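Local coordinates for protein major pollen allergen Pla l 1 (Plantago lanceolata, PDB 4Z8W) that is a major plantain pollen allergen of the Ole e 1-like family, is secreted, and probably binds zinc ions, at residues Leu25-Glu28 with Leu29-Arg32. Sequence-based numbering, arbitrary orientation.
Sequences LINE and LSER
I26 lays its CG2 against CB of S30 at 3.8 Å, just ahead of a type I beta turn that runs from N27 to S30. The turn lies at the surface, in the loop between strand 8-18 and the short antiparallel strand 31-32. I26 also rests on Y16 of strand 8-18 and on P119 and S121 of strand 114-123, so the start of the loop sits over two neighbouring strands. N27 takes part in all three direct hydrogen bonds of the turn. Its backbone N donates to OG of S30 at 2.8 Å in a nearly straight bond (167°). Its backbone O accepts from N of S30 at 2.9 Å, the bond that closes the turn. Its CG stands over the backbone, flanked by N and C (chi1 60°), which brings OD1 round to L29. OD1 thereby takes the N-H of L29 at 2.9 Å, with the donor lying above the amide plane; this closes an Asx turn inside the beta turn. E28 takes the first corner of the turn and L29 the second. The carbonyl O of E28 shares a water with O of S30; the water donates to both. S30 OG hangs beside its own backbone N (chi1 -56°), which turns it back to N27. There it donates to a second water at 2.7 Å, and this water donates in turn to OD1 of N27.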
loop_
_atom_site.group_PDB
_atom_site.type_symbol
_atom_site.label_atom_id
_atom_site.label_comp_id
_atom_site.label_asym_id
_atom_site.label_seq_id
_atom_site.Cartn_x
_atom_site.Cartn_y
_atom_site.Cartn_z
ATOM N N LEU A 25 -6.180 -5.052 -10.925
ATOM C CA LEU A 25 -4.795 -5.418 -11.072
ATOM C C LEU A 25 -3.955 -4.249 -11.491
ATOM O O LEU A 25 -4.473 -3.158 -11.869
ATOM C CB LEU A 25 -4.644 -6.555 -12.166
ATOM C CG LEU A 25 -4.535 -6.133 -13.646
ATOM C CD1 LEU A 25 -4.212 -7.283 -14.606
ATOM C CD2 LEU A 25 -5.736 -5.348 -14.131
ATOM N N ILE A 26 -2.645 -4.452 -11.410
ATOM C CA ILE A 26 -1.689 -3.515 -11.901
ATOM C C ILE A 26 -1.058 -4.155 -13.125
ATOM O O ILE A 26 -0.523 -5.270 -13.027
ATOM C CB ILE A 26 -0.581 -3.202 -10.846
ATOM C CG1 ILE A 26 -1.226 -2.429 -9.671
ATOM C CG2 ILE A 26 0.605 -2.478 -11.507
ATOM C CD1 ILE A 26 -0.305 -2.166 -8.488
ATOM N N ASN A 27 -1.059 -3.443 -14.245
ATOM C CA ASN A 27 -0.494 -3.976 -15.503
ATOM C C ASN A 27 0.180 -2.868 -16.255
ATOM O O ASN A 27 0.417 -1.830 -15.680
ATOM C CB ASN A 27 -1.573 -4.664 -16.344
ATOM C CG ASN A 27 -2.733 -3.729 -16.757
ATOM O OD1 ASN A 27 -2.656 -2.483 -16.745
ATOM N ND2 ASN A 27 -3.808 -4.360 -17.215
ATOM N N GLU A 28 0.523 -3.079 -17.530
ATOM C CA GLU A 28 1.259 -2.075 -18.279
ATOM C C GLU A 28 0.429 -0.840 -18.490
ATOM O O GLU A 28 0.977 0.153 -18.859
ATOM C CB GLU A 28 1.713 -2.595 -19.669
ATOM C CG GLU A 28 0.669 -3.432 -20.398
ATOM C CD GLU A 28 0.527 -4.831 -19.792
ATOM O OE1 GLU A 28 1.569 -5.495 -19.590
ATOM O OE2 GLU A 28 -0.611 -5.267 -19.498
ATOM N N LEU A 29 -0.898 -0.905 -18.344
ATOM C CA LEU A 29 -1.661 0.335 -18.523
ATOM C C LEU A 29 -1.654 1.152 -17.256
ATOM O O LEU A 29 -2.035 2.318 -17.297
ATOM C CB LEU A 29 -3.097 0.129 -19.030
ATOM C CG LEU A 29 -3.256 -0.420 -20.454
ATOM C CD1 LEU A 29 -4.713 -0.724 -20.771
ATOM C CD2 LEU A 29 -2.635 0.464 -21.524
ATOM N N SER A 30 -1.282 0.528 -16.133
ATOM C CA SER A 30 -1.307 1.170 -14.814
ATOM C C SER A 30 -0.363 2.402 -14.743
ATOM O O SER A 30 0.697 2.407 -15.381
ATOM C CB SER A 30 -1.060 0.153 -13.702
ATOM O OG SER A 30 -2.045 -0.905 -13.832
ATOM N N GLU A 31 -0.798 3.458 -14.025
ATOM C CA GLU A 31 -0.038 4.735 -13.900
ATOM C C GLU A 31 0.350 5.004 -12.460
ATOM O O GLU A 31 -0.519 5.042 -11.615
ATOM C CB GLU A 31 -0.979 5.905 -14.334
ATOM C CG GLU A 31 -1.419 5.742 -15.793
ATOM C CD GLU A 31 -2.407 6.801 -16.294
ATOM O OE1 GLU A 31 -2.750 7.773 -15.563
ATOM O OE2 GLU A 31 -2.844 6.624 -17.437
ATOM N N ARG A 32 1.632 5.165 -12.200
ATOM C CA ARG A 32 2.165 5.602 -10.902
ATOM C C ARG A 32 1.436 6.843 -10.394
ATOM O O ARG A 32 1.257 7.774 -11.132
ATOM C CB ARG A 32 3.671 5.897 -11.057
ATOM C CG ARG A 32 4.528 4.636 -11.337
ATOM C CD ARG A 32 5.975 4.881 -11.808
ATOM N NE ARG A 32 6.703 3.599 -11.895
ATOM C CZ ARG A 32 7.316 2.978 -10.864
ATOM N NH1 ARG A 32 7.347 3.530 -9.646
ATOM N NH2 ARG A 32 7.917 1.793 -11.055
HETATM O O HOH W 1 -4.323 -0.532 -15.256
HETATM O O HOH W 2 1.578 2.951 -17.745
#